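Local coordinates for glycerate dehydrogenase related protein (Thermoplasma acidophilum, PDB 3GVX) that probably reduces glyoxylate and hydroxypyruvate with NAD(P)H as a member of the D-isomer specific 2-hydroxyacid dehydrogenase family, at residues H96-L101 against T117-G122; S174-I179 against N202-N207; D228-S233 against N249-P254. All blocks are in the same frame, centred on the assembly; numbering follows the deposited sequence.

Contact 1. Residues H96-L101 against T117-G122. With K (potassium ion), chain C.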
ATOM      1  N   HIS B  96      -0.200   9.402   6.853  1.00 22.24           N
ATOM      2  CA  HIS B  96      -1.083  10.545   7.049  1.00 23.11           C
ATOM      3  C   HIS B  96      -2.559  10.161   7.021  1.00 23.98           C
ATOM      4  O   HIS B  96      -3.318  10.571   7.883  1.00 24.52           O
ATOM      5  CB  HIS B  96      -0.804  11.624   5.989  1.00 24.96           C
ATOM      6  CG  HIS B  96      -1.760  12.768   6.032  1.00 27.61           C
ATOM      7  ND1 HIS B  96      -2.043  13.456   7.188  1.00 27.36           N
ATOM      8  CD2 HIS B  96      -2.531  13.323   5.064  1.00 27.53           C
ATOM      9  CE1 HIS B  96      -2.951  14.382   6.935  1.00 29.42           C
ATOM     10  NE2 HIS B  96      -3.262  14.321   5.654  1.00 28.21           N
ATOM     11  N   ALA B  97      -2.958   9.356   6.043  1.00 22.01           N
ATOM     12  CA  ALA B  97      -4.347   8.948   5.940  1.00 21.41           C
ATOM     13  C   ALA B  97      -4.878   8.240   7.179  1.00 20.04           C
ATOM     14  O   ALA B  97      -6.003   8.473   7.567  1.00 17.58           O
ATOM     15  CB  ALA B  97      -4.564   8.083   4.695  1.00 23.28           C
ATOM     16  N   LYS B  98      -4.062   7.406   7.815  1.00 19.50           N
ATOM     17  CA  LYS B  98      -4.499   6.675   9.010  1.00 19.27           C
ATOM     18  C   LYS B  98      -4.061   7.325  10.323  1.00 20.17           C
ATOM     19  O   LYS B  98      -4.142   6.715  11.393  1.00 16.63           O
ATOM     20  CB  LYS B  98      -3.997   5.215   8.957  1.00 18.86           C
ATOM     21  CG  LYS B  98      -4.207   4.551   7.608  1.00 18.16           C
ATOM     22  CD  LYS B  98      -5.678   4.557   7.198  1.00 13.54           C
ATOM     23  CE  LYS B  98      -5.873   3.940   5.825  1.00 14.75           C
ATOM     24  NZ  LYS B  98      -7.302   3.877   5.402  1.00 14.36           N
ATOM     25  N   ASN B  99      -3.577   8.559  10.213  1.00 21.23           N
ATOM     26  CA  ASN B  99      -3.113   9.297  11.383  1.00 21.52           C
ATOM     27  C   ASN B  99      -2.231   8.396  12.223  1.00 21.15           C
ATOM     28  O   ASN B  99      -2.375   8.309  13.437  1.00 22.78           O
ATOM     29  CB  ASN B  99      -4.311   9.779  12.206  1.00 21.63           C
ATOM     30  CG  ASN B  99      -5.200  10.722  11.426  1.00 24.50           C
ATOM     31  OD1 ASN B  99      -6.430  10.661  11.529  1.00 25.89           O
ATOM     32  ND2 ASN B  99      -4.588  11.611  10.647  1.00 24.90           N
ATOM     33  N   ILE B 100      -1.318   7.707  11.561  1.00 22.38           N
ATOM     34  CA  ILE B 100      -0.430   6.777  12.234  1.00 23.78           C
ATOM     35  C   ILE B 100       0.424   7.391  13.353  1.00 24.62           C
ATOM     36  O   ILE B 100       0.448   6.861  14.459  1.00 24.32           O
ATOM     37  CB  ILE B 100       0.488   6.059  11.212  1.00 24.40           C
ATOM     38  CG1 ILE B 100      -0.357   5.173  10.291  1.00 25.14           C
ATOM     39  CG2 ILE B 100       1.572   5.263  11.930  1.00 22.64           C
ATOM     40  CD1 ILE B 100      -1.095   4.036  10.994  1.00 22.40           C
ATOM     41  N   LEU B 101       1.114   8.497  13.084  1.00 25.09           N
ATOM     42  CA  LEU B 101       1.979   9.120  14.098  1.00 26.70           C
ATOM     43  C   LEU B 101       1.252   9.627  15.344  1.00 28.31           C
ATOM     44  O   LEU B 101       1.662   9.366  16.474  1.00 28.09           O
ATOM     45  CB  LEU B 101       2.766  10.281  13.490  1.00 27.40           C
ATOM     46  CG  LEU B 101       3.883  10.106  12.456  1.00 26.96           C
ATOM     47  CD1 LEU B 101       3.500   9.104  11.379  1.00 26.03           C
ATOM     48  CD2 LEU B 101       4.193  11.500  11.890  1.00 27.88           C
ATOM     49  N   THR B 117     -10.313   7.947  10.168  1.00 29.29           N
ATOM     50  CA  THR B 117      -9.195   7.969   9.267  1.00 26.13           C
ATOM     51  C   THR B 117      -9.697   8.180   7.874  1.00 26.03           C
ATOM     52  O   THR B 117     -10.896   8.112   7.608  1.00 24.44           O
ATOM     53  CB  THR B 117      -8.387   6.664   9.326  1.00 26.90           C
ATOM     54  OG1 THR B 117      -9.262   5.559   9.107  1.00 28.44           O
ATOM     55  CG2 THR B 117      -7.692   6.515  10.672  1.00 27.34           C
ATOM     56  N   THR B 118      -8.747   8.450   6.993  1.00 24.94           N
ATOM     57  CA  THR B 118      -9.046   8.672   5.609  1.00 24.24           C
ATOM     58  C   THR B 118      -8.756   7.384   4.864  1.00 23.64           C
ATOM     59  O   THR B 118      -7.808   6.663   5.124  1.00 20.48           O
ATOM     60  CB  THR B 118      -8.190   9.800   5.037  1.00 26.86           C
ATOM     61  OG1 THR B 118      -8.538  11.022   5.689  1.00 30.01           O
ATOM     62  CG2 THR B 118      -8.413   9.936   3.546  1.00 26.03           C
ATOM     63  N   LEU B 119      -9.606   7.113   3.911  1.00 24.29           N
ATOM     64  CA  LEU B 119      -9.493   5.936   3.104  1.00 26.44           C
ATOM     65  C   LEU B 119      -9.059   6.282   1.708  1.00 25.43           C
ATOM     66  O   LEU B 119      -9.464   7.303   1.175  1.00 25.49           O
ATOM     67  CB  LEU B 119     -10.850   5.333   3.031  1.00 30.21           C
ATOM     68  CG  LEU B 119     -11.293   3.959   3.425  1.00 35.91           C
ATOM     69  CD1 LEU B 119     -11.492   3.703   4.947  1.00 38.29           C
ATOM     70  CD2 LEU B 119     -12.585   3.946   2.677  1.00 40.46           C
ATOM     71  N   LEU B 120      -8.288   5.399   1.100  1.00 24.38           N
ATOM     72  CA  LEU B 120      -7.829   5.642  -0.248  1.00 24.83           C
ATOM     73  C   LEU B 120      -8.860   5.147  -1.240  1.00 25.29           C
ATOM     74  O   LEU B 120      -9.109   5.773  -2.269  1.00 24.65           O
ATOM     75  CB  LEU B 120      -6.507   4.939  -0.485  1.00 26.71           C
ATOM     76  CG  LEU B 120      -5.434   5.445   0.464  1.00 30.23           C
ATOM     77  CD1 LEU B 120      -4.135   4.701   0.204  1.00 28.79           C
ATOM     78  CD2 LEU B 120      -5.286   6.966   0.293  1.00 32.28           C
ATOM     79  N   TYR B 121      -9.481   4.025  -0.908  1.00 24.19           N
ATOM     80  CA  TYR B 121     -10.480   3.428  -1.781  1.00 24.12           C
ATOM     81  C   TYR B 121     -11.517   4.402  -2.344  1.00 24.13           C
ATOM     82  O   TYR B 121     -12.210   5.088  -1.594  1.00 23.95           O
ATOM     83  CB  TYR B 121     -11.202   2.291  -1.069  1.00 21.28           C
ATOM     84  CG  TYR B 121     -12.124   1.516  -1.975  1.00 20.76           C
ATOM     85  CD1 TYR B 121     -11.666   0.411  -2.688  1.00 21.03           C
ATOM     86  CD2 TYR B 121     -13.463   1.873  -2.111  1.00 20.92           C
ATOM     87  CE1 TYR B 121     -12.524  -0.327  -3.513  1.00 22.89           C
ATOM     88  CE2 TYR B 121     -14.331   1.147  -2.929  1.00 22.50           C
ATOM     89  CZ  TYR B 121     -13.854   0.045  -3.623  1.00 23.59           C
ATOM     90  OH  TYR B 121     -14.709  -0.705  -4.388  1.00 29.64           O
ATOM     91  N   GLY B 122     -11.628   4.441  -3.671  1.00 24.42           N
ATOM     92  CA  GLY B 122     -12.595   5.317  -4.305  1.00 24.44           C
ATOM     93  C   GLY B 122     -12.112   6.729  -4.578  1.00 23.97           C
ATOM     94  O   GLY B 122     -12.757   7.494  -5.282  1.00 25.12           O
TER
HETATM   95  K     K C 291      -8.096   3.190   9.787  1.00 24.23           K
HETATM   96  O   HOH W   1      -8.378   2.313   7.272  1.00 22.14           O
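Lys98 NZ is gripped by three partners at the subunit boundary. It donates to Thr118 O at 2.8 Å and to a water 2.7 Å from NZ. It also forms a salt bridge with Glu87 OE1 of the second subunit. The CB of Lys98 starts away from residues 117-122. A bend at chi2 (-58°) turns the chain back, and the rest runs extended, so that CD and CE run alongside Thr118 O before NZ reaches it. NZ approaches this carbonyl from outside its plane, tilted by 27°. Lys98 CA packs on the methyl CG2 of Thr117 at 3.6 Å.

The backbone adds one nearly straight bond, from Thr118 N to Ala97 O, at 2.8 Å. The methyl CB of Ala97 lies 4.0 Å from Thr118 CB. Thr117 OG1 sits between its own backbone N and carbonyl carbon (chi1 54°) and binds the potassium ion at 2.7 Å. The water held by Lys98 also lies 2.7 Å from the potassium ion, so it links metal and ammonium group. Val256 O and His88 ND1 of the second subunit also bind this ion. The potassium site therefore joins the two chains. Glu87 of the second subunit also accepts from the backbone N of Leu120 and Tyr121. Its carboxylate probably offsets part of the positive charge of Lys98 and the metal.

Asn99, with positive phi, is the C-prime residue of a Schellman motif that ends helix 79-97. Helix 100-108 starts directly after it. The returning loop 117-122 thus lies against the end of helix 79-97 just before strand 124-128. The Leu120 side chain touches Leu93 and Leu94 of helix 79-97 and Phe176 of strand 176-179.

Contact 2. Residues S174-I179 against N202-N207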
ATOM      1  N   SER B 174      -8.116  16.031  -8.149  1.00 34.94           N
ATOM      2  CA  SER B 174      -7.423  15.161  -7.207  1.00 34.13           C
ATOM      3  C   SER B 174      -7.649  15.351  -5.703  1.00 34.60           C
ATOM      4  O   SER B 174      -7.818  16.466  -5.210  1.00 33.92           O
ATOM      5  CB  SER B 174      -5.919  15.223  -7.485  1.00 33.56           C
ATOM      6  OG  SER B 174      -5.663  14.983  -8.846  1.00 34.17           O
ATOM      7  N   ASP B 175      -7.642  14.231  -4.986  1.00 32.84           N
ATOM      8  CA  ASP B 175      -7.762  14.237  -3.531  1.00 30.98           C
ATOM      9  C   ASP B 175      -6.344  14.087  -3.004  1.00 30.54           C
ATOM     10  O   ASP B 175      -6.011  14.518  -1.900  1.00 29.63           O
ATOM     11  CB  ASP B 175      -8.639  13.074  -3.059  1.00 28.86           C
ATOM     12  CG  ASP B 175     -10.050  13.170  -3.579  1.00 27.76           C
ATOM     13  OD1 ASP B 175     -10.694  14.208  -3.375  1.00 30.66           O
ATOM     14  OD2 ASP B 175     -10.527  12.210  -4.194  1.00 28.07           O
ATOM     15  N   PHE B 176      -5.521  13.458  -3.831  1.00 28.89           N
ATOM     16  CA  PHE B 176      -4.129  13.218  -3.528  1.00 28.93           C
ATOM     17  C   PHE B 176      -3.351  13.538  -4.780  1.00 30.88           C
ATOM     18  O   PHE B 176      -3.780  13.229  -5.886  1.00 31.23           O
ATOM     19  CB  PHE B 176      -3.894  11.751  -3.179  1.00 28.88           C
ATOM     20  CG  PHE B 176      -4.671  11.273  -1.996  1.00 27.71           C
ATOM     21  CD1 PHE B 176      -4.128  11.325  -0.721  1.00 28.02           C
ATOM     22  CD2 PHE B 176      -5.956  10.793  -2.149  1.00 28.43           C
ATOM     23  CE1 PHE B 176      -4.857  10.908   0.377  1.00 28.02           C
ATOM     24  CE2 PHE B 176      -6.693  10.373  -1.050  1.00 26.95           C
ATOM     25  CZ  PHE B 176      -6.142  10.432   0.211  1.00 27.77           C
ATOM     26  N   VAL B 177      -2.209  14.173  -4.607  1.00 30.09           N
ATOM     27  CA  VAL B 177      -1.376  14.496  -5.735  1.00 30.13           C
ATOM     28  C   VAL B 177       0.025  14.038  -5.465  1.00 30.75           C
ATOM     29  O   VAL B 177       0.619  14.349  -4.430  1.00 31.87           O
ATOM     30  CB  VAL B 177      -1.334  15.996  -6.028  1.00 31.45           C
ATOM     31  CG1 VAL B 177      -0.137  16.295  -6.948  1.00 33.98           C
ATOM     32  CG2 VAL B 177      -2.652  16.444  -6.657  1.00 31.15           C
ATOM     33  N   LEU B 178       0.548  13.270  -6.404  1.00 30.60           N
ATOM     34  CA  LEU B 178       1.896  12.792  -6.279  1.00 32.54           C
ATOM     35  C   LEU B 178       2.785  13.491  -7.300  1.00 33.05           C
ATOM     36  O   LEU B 178       2.468  13.551  -8.486  1.00 32.29           O
ATOM     37  CB  LEU B 178       1.972  11.291  -6.505  1.00 35.02           C
ATOM     38  CG  LEU B 178       3.440  10.903  -6.351  1.00 37.05           C
ATOM     39  CD1 LEU B 178       3.669  10.215  -5.001  1.00 39.59           C
ATOM     40  CD2 LEU B 178       3.845  10.043  -7.543  1.00 38.98           C
ATOM     41  N   ILE B 179       3.905  14.016  -6.836  1.00 34.22           N
ATOM     42  CA  ILE B 179       4.808  14.676  -7.747  1.00 36.95           C
ATOM     43  C   ILE B 179       5.956  13.745  -8.056  1.00 35.32           C
ATOM     44  O   ILE B 179       6.728  13.376  -7.186  1.00 34.67           O
ATOM     45  CB  ILE B 179       5.346  15.981  -7.175  1.00 39.15           C
ATOM     46  CG1 ILE B 179       4.168  16.883  -6.802  1.00 42.25           C
ATOM     47  CG2 ILE B 179       6.262  16.644  -8.206  1.00 39.89           C
ATOM     48  CD1 ILE B 179       4.520  17.996  -5.869  1.00 44.67           C
ATOM     49  N   ASN B 202      -8.662  19.296   1.967  1.00 37.08           N
ATOM     50  CA  ASN B 202      -7.957  18.134   2.521  1.00 37.64           C
ATOM     51  C   ASN B 202      -6.983  17.435   1.586  1.00 36.79           C
ATOM     52  O   ASN B 202      -6.640  16.271   1.786  1.00 35.55           O
ATOM     53  CB  ASN B 202      -8.952  17.106   3.045  1.00 37.60           C
ATOM     54  CG  ASN B 202      -9.802  17.652   4.154  1.00 38.30           C
ATOM     55  OD1 ASN B 202      -9.311  18.333   5.057  1.00 39.72           O
ATOM     56  ND2 ASN B 202     -11.084  17.355   4.104  1.00 39.89           N
ATOM     57  N   LEU B 203      -6.526  18.164   0.580  1.00 36.33           N
ATOM     58  CA  LEU B 203      -5.594  17.617  -0.384  1.00 34.49           C
ATOM     59  C   LEU B 203      -4.313  17.214   0.312  1.00 33.72           C
ATOM     60  O   LEU B 203      -3.854  17.894   1.226  1.00 34.20           O
ATOM     61  CB  LEU B 203      -5.278  18.650  -1.462  1.00 32.84           C
ATOM     62  CG  LEU B 203      -4.069  18.248  -2.311  1.00 33.51           C
ATOM     63  CD1 LEU B 203      -4.445  17.099  -3.280  1.00 28.89           C
ATOM     64  CD2 LEU B 203      -3.560  19.474  -3.063  1.00 31.18           C
ATOM     65  N   THR B 204      -3.757  16.088  -0.112  1.00 33.62           N
ATOM     66  CA  THR B 204      -2.498  15.596   0.417  1.00 32.29           C
ATOM     67  C   THR B 204      -1.540  15.561  -0.755  1.00 32.48           C
ATOM     68  O   THR B 204      -1.827  14.986  -1.809  1.00 30.57           O
ATOM     69  CB  THR B 204      -2.626  14.182   0.998  1.00 32.34           C
ATOM     70  OG1 THR B 204      -3.583  14.196   2.062  1.00 31.09           O
ATOM     71  CG2 THR B 204      -1.278  13.704   1.538  1.00 32.30           C
ATOM     72  N   ILE B 205      -0.403  16.204  -0.570  1.00 33.39           N
ATOM     73  CA  ILE B 205       0.585  16.257  -1.613  1.00 33.22           C
ATOM     74  C   ILE B 205       1.783  15.420  -1.238  1.00 33.03           C
ATOM     75  O   ILE B 205       2.291  15.495  -0.121  1.00 32.40           O
ATOM     76  CB  ILE B 205       1.005  17.695  -1.880  1.00 35.33           C
ATOM     77  CG1 ILE B 205      -0.254  18.512  -2.176  1.00 38.97           C
ATOM     78  CG2 ILE B 205       2.031  17.733  -3.008  1.00 35.18           C
ATOM     79  CD1 ILE B 205      -0.039  19.840  -2.843  1.00 38.73           C
ATOM     80  N   VAL B 206       2.217  14.597  -2.178  1.00 32.06           N
ATOM     81  CA  VAL B 206       3.358  13.747  -1.944  1.00 34.28           C
ATOM     82  C   VAL B 206       4.430  14.076  -2.971  1.00 35.78           C
ATOM     83  O   VAL B 206       4.189  14.050  -4.180  1.00 34.73           O
ATOM     84  CB  VAL B 206       2.972  12.265  -2.070  1.00 34.72           C
ATOM     85  CG1 VAL B 206       4.061  11.402  -1.469  1.00 32.98           C
ATOM     86  CG2 VAL B 206       1.605  12.025  -1.419  1.00 35.19           C
ATOM     87  N   ASN B 207       5.621  14.383  -2.482  1.00 37.82           N
ATOM     88  CA  ASN B 207       6.717  14.726  -3.367  1.00 38.03           C
ATOM     89  C   ASN B 207       7.838  13.700  -3.356  1.00 37.67           C
ATOM     90  O   ASN B 207       8.541  13.548  -2.360  1.00 37.45           O
ATOM     91  CB  ASN B 207       7.295  16.088  -2.983  1.00 40.35           C
ATOM     92  CG  ASN B 207       8.153  16.674  -4.079  1.00 40.40           C
ATOM     93  OD1 ASN B 207       8.681  15.949  -4.925  1.00 39.71           O
ATOM     94  ND2 ASN B 207       8.307  17.990  -4.067  1.00 41.07           N
TER
HETATM   95  O   HOH W   2      -5.997  13.979   1.188  1.00 41.24           O
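Strands 176-179 and 204-207 are parallel neighbours of a Rossmann-type sheet, joined in a beta-alpha-beta unit through helix 193-196. Val177 N donates to Thr204 O at 2.9 Å. Val206 N then bonds to Val177 O at 2.8 Å, and Ile179 N to Val206 O at 2.7 Å. These three bonds are close to straight. The ladder begins with a longer bond, Thr204 N to Asp175 O at 3.3 Å. A water there bridges Asp175 O, Asn202 O and Thr204 OG1, so the strand entry is tied by more than one bond.

On the face with Phe176 and Leu178, the Phe176 ring lies beside Thr204, pointing the same way, with CD1 3.7 Å from Thr204 CB. Leu178 CD1 reaches across to Val206 CB at 3.6 Å. With CG of Leu178 anti to its N (chi1 180°) and chi2 at 104°, CD1 comes against the Val206 side chain. This face is covered by helix 79-97, with Leu93 on Phe176, Ala89 on Leu178 and His96 on Thr204.

On the face with Val177 and Ile179, Ile179 CD1 touches Ile205 CG2 at 3.8 Å. Phe171 of helix 167-172 packs over Val177, Leu203 and Ile205. Asn207 ND2 is held by Tyr231 OH. Helices packed on both faces of a parallel sheet are characteristic of the NAD-binding Rossmann domain.

Contact 3. Residues D228-S233 against N249-P254; sequences DVWYLS and NAILSP
Strands 230-233 and 250-252 run parallel, 3° apart in direction, with Tyr231 beside Ala250, Leu232 beside Ile251 and Ser233 beside Leu252. Tyr231 N donates to Asn249 O at 3.1 Å. The next bond, Ile251 N to Tyr231 O, is weak. Ser233 N to Ile251 O follows at 3.1 Å, and Ser253 N to Ser233 O closes the ladder at 2.9 Å.

The main side-chain contact is a CH-pi interaction. Asn249 CA sits over the six-membered ring of Trp230, 3.4 Å from its centroid and only 9° off the normal. At its edge the same ring meets Ile251, with CZ3 3.9 Å from CG1. His96 stacks on the opposite face, so the indole is sandwiched between Asn249 and His96 of helix 79-97. Leu232 and Ile251 lie side by side, and both touch His96 of that helix; Leu232 CD2 lies 3.5 Å from Ile251 CG1. On the sheet face that carries Tyr231 and Ser233, Tyr231 packs on Met219 and Leu223 of helix 216-225.

Lys108 NZ of the second subunit bonds to Ala250 O, and Met107 of that subunit packs on Leu252, so this edge strand also faces the dimer partner. Strand 250-252 is an outermost strand, within this chain, of the seven-stranded parallel sheet. Such a sheet with helices on its faces is that of the Rossmann-type NAD-binding domain of this family.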
ATOM      1  N   ASP B 228      -5.547  22.497   6.070  1.00 38.28           N
ATOM      2  CA  ASP B 228      -6.124  21.158   5.865  1.00 37.29           C
ATOM      3  C   ASP B 228      -5.245  20.385   4.889  1.00 36.72           C
ATOM      4  O   ASP B 228      -5.324  19.165   4.785  1.00 36.61           O
ATOM      5  CB  ASP B 228      -7.526  21.274   5.285  1.00 35.79           C
ATOM      6  CG  ASP B 228      -7.554  22.155   4.054  1.00 37.37           C
ATOM      7  OD1 ASP B 228      -7.099  23.310   4.157  1.00 34.09           O
ATOM      8  OD2 ASP B 228      -8.008  21.701   2.988  1.00 39.24           O
ATOM      9  N   VAL B 229      -4.405  21.118   4.171  1.00 35.47           N
ATOM     10  CA  VAL B 229      -3.513  20.521   3.193  1.00 33.99           C
ATOM     11  C   VAL B 229      -2.220  20.048   3.825  1.00 32.25           C
ATOM     12  O   VAL B 229      -1.629  20.730   4.663  1.00 34.26           O
ATOM     13  CB  VAL B 229      -3.190  21.520   2.054  1.00 34.57           C
ATOM     14  CG1 VAL B 229      -2.179  20.905   1.085  1.00 34.94           C
ATOM     15  CG2 VAL B 229      -4.475  21.905   1.328  1.00 33.68           C
ATOM     16  N   TRP B 230      -1.796  18.856   3.435  1.00 31.01           N
ATOM     17  CA  TRP B 230      -0.568  18.305   3.958  1.00 29.36           C
ATOM     18  C   TRP B 230       0.430  18.146   2.853  1.00 30.29           C
ATOM     19  O   TRP B 230       0.079  17.993   1.688  1.00 30.18           O
ATOM     20  CB  TRP B 230      -0.809  16.963   4.658  1.00 28.05           C
ATOM     21  CG  TRP B 230      -1.294  17.134   6.042  1.00 27.50           C
ATOM     22  CD1 TRP B 230      -2.435  17.771   6.428  1.00 26.07           C
ATOM     23  CD2 TRP B 230      -0.647  16.702   7.248  1.00 28.22           C
ATOM     24  NE1 TRP B 230      -2.546  17.761   7.792  1.00 28.59           N
ATOM     25  CE2 TRP B 230      -1.470  17.106   8.322  1.00 29.00           C
ATOM     26  CE3 TRP B 230       0.533  16.004   7.524  1.00 29.00           C
ATOM     27  CZ2 TRP B 230      -1.140  16.844   9.660  1.00 30.29           C
ATOM     28  CZ3 TRP B 230       0.858  15.738   8.855  1.00 29.76           C
ATOM     29  CH2 TRP B 230       0.019  16.154   9.903  1.00 29.82           C
ATOM     30  N   TYR B 231       1.690  18.189   3.235  1.00 31.24           N
ATOM     31  CA  TYR B 231       2.756  18.043   2.283  1.00 31.90           C
ATOM     32  C   TYR B 231       3.665  16.952   2.791  1.00 31.92           C
ATOM     33  O   TYR B 231       4.312  17.106   3.817  1.00 31.90           O
ATOM     34  CB  TYR B 231       3.520  19.360   2.155  1.00 35.24           C
ATOM     35  CG  TYR B 231       4.643  19.318   1.148  1.00 35.75           C
ATOM     36  CD1 TYR B 231       4.396  19.010  -0.184  1.00 36.18           C
ATOM     37  CD2 TYR B 231       5.950  19.612   1.521  1.00 36.87           C
ATOM     38  CE1 TYR B 231       5.428  18.979  -1.121  1.00 37.39           C
ATOM     39  CE2 TYR B 231       6.999  19.595   0.594  1.00 37.10           C
ATOM     40  CZ  TYR B 231       6.730  19.284  -0.727  1.00 37.45           C
ATOM     41  OH  TYR B 231       7.747  19.294  -1.649  1.00 37.64           O
ATOM     42  N   LEU B 232       3.694  15.833   2.083  1.00 33.46           N
ATOM     43  CA  LEU B 232       4.546  14.727   2.478  1.00 34.96           C
ATOM     44  C   LEU B 232       5.666  14.659   1.469  1.00 34.68           C
ATOM     45  O   LEU B 232       5.431  14.505   0.272  1.00 34.12           O
ATOM     46  CB  LEU B 232       3.754  13.425   2.474  1.00 33.49           C
ATOM     47  CG  LEU B 232       2.353  13.585   3.055  1.00 34.93           C
ATOM     48  CD1 LEU B 232       1.640  12.259   2.902  1.00 32.11           C
ATOM     49  CD2 LEU B 232       2.404  14.056   4.523  1.00 31.97           C
ATOM     50  N   SER B 233       6.894  14.771   1.941  1.00 35.31           N
ATOM     51  CA  SER B 233       7.986  14.746   0.994  1.00 35.96           C
ATOM     52  C   SER B 233       9.199  13.952   1.401  1.00 35.04           C
ATOM     53  O   SER B 233       9.559  13.849   2.574  1.00 36.04           O
ATOM     54  CB  SER B 233       8.391  16.177   0.649  1.00 37.56           C
ATOM     55  OG  SER B 233       9.197  16.193  -0.505  1.00 42.09           O
ATOM     56  N   ASN B 249       1.617  20.297   9.496  1.00 38.96           N
ATOM     57  CA  ASN B 249       0.999  19.530   8.419  1.00 37.20           C
ATOM     58  C   ASN B 249       1.951  18.995   7.352  1.00 36.05           C
ATOM     59  O   ASN B 249       1.812  19.296   6.175  1.00 34.60           O
ATOM     60  CB  ASN B 249      -0.134  20.340   7.756  1.00 35.82           C
ATOM     61  CG  ASN B 249       0.241  21.805   7.502  1.00 36.12           C
ATOM     62  OD1 ASN B 249      -0.424  22.494   6.725  1.00 34.94           O
ATOM     63  ND2 ASN B 249       1.292  22.284   8.163  1.00 32.73           N
ATOM     64  N   ALA B 250       2.916  18.191   7.780  1.00 36.28           N
ATOM     65  CA  ALA B 250       3.861  17.573   6.872  1.00 36.62           C
ATOM     66  C   ALA B 250       4.507  16.365   7.528  1.00 37.20           C
ATOM     67  O   ALA B 250       4.605  16.289   8.744  1.00 36.88           O
ATOM     68  CB  ALA B 250       4.936  18.585   6.456  1.00 38.02           C
ATOM     69  N   ILE B 251       4.905  15.410   6.700  1.00 36.10           N
ATOM     70  CA  ILE B 251       5.603  14.221   7.151  1.00 34.17           C
ATOM     71  C   ILE B 251       6.741  14.193   6.157  1.00 34.25           C
ATOM     72  O   ILE B 251       6.535  14.270   4.942  1.00 33.90           O
ATOM     73  CB  ILE B 251       4.781  12.931   7.009  1.00 34.51           C
ATOM     74  CG1 ILE B 251       3.458  13.055   7.758  1.00 33.37           C
ATOM     75  CG2 ILE B 251       5.581  11.761   7.552  1.00 31.26           C
ATOM     76  CD1 ILE B 251       2.647  11.785   7.777  1.00 33.06           C
ATOM     77  N   LEU B 252       7.951  14.094   6.673  1.00 34.63           N
ATOM     78  CA  LEU B 252       9.117  14.145   5.815  1.00 34.97           C
ATOM     79  C   LEU B 252      10.061  12.984   5.964  1.00 33.19           C
ATOM     80  O   LEU B 252      10.119  12.324   7.000  1.00 33.23           O
ATOM     81  CB  LEU B 252       9.902  15.429   6.100  1.00 34.78           C
ATOM     82  CG  LEU B 252       9.128  16.748   6.108  1.00 37.12           C
ATOM     83  CD1 LEU B 252      10.000  17.849   6.726  1.00 37.39           C
ATOM     84  CD2 LEU B 252       8.691  17.100   4.690  1.00 35.98           C
ATOM     85  N   SER B 253      10.818  12.748   4.909  1.00 33.12           N
ATOM     86  CA  SER B 253      11.823  11.707   4.929  1.00 36.47           C
ATOM     87  C   SER B 253      13.041  12.228   4.156  1.00 37.16           C
ATOM     88  O   SER B 253      12.907  12.983   3.205  1.00 36.42           O
ATOM     89  CB  SER B 253      11.289  10.394   4.342  1.00 34.54           C
ATOM     90  OG  SER B 253      10.821  10.536   3.022  1.00 39.70           O
ATOM     91  N   PRO B 254      14.247  11.825   4.576  1.00 38.75           N
ATOM     92  CA  PRO B 254      15.540  12.205   3.997  1.00 40.50           C
ATOM     93  C   PRO B 254      16.001  11.586   2.655  1.00 41.37           C
ATOM     94  O   PRO B 254      17.035  10.925   2.601  1.00 42.48           O
ATOM     95  CB  PRO B 254      16.509  11.910   5.140  1.00 40.21           C
ATOM     96  CG  PRO B 254      15.880  10.721   5.792  1.00 40.08           C
ATOM     97  CD  PRO B 254      14.436  11.112   5.849  1.00 39.21           C
TER

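In the fold
From the N terminus, the chain first forms a five-stranded parallel sheet, then enters helix 79-97. Contact 1 closes the loop that runs out through helix 100-108 and back to strand 124-128. Contact 2 closes the unit from strand 176-179 to 204-207. Contact 3 closes a last loop that has no helix and adds the edge strand. The three follow in series and none nests or crosses. Strands 204-207 and 230-233 are neighbours, so contacts 2 and 3 form one continuous part of the seven-stranded sheet. His96 of helix 79-97 reaches strands 204-207 and 230-233, and so joins contact 1 to contacts 2 and 3. Contacts 1 and 3 also meet the second subunit.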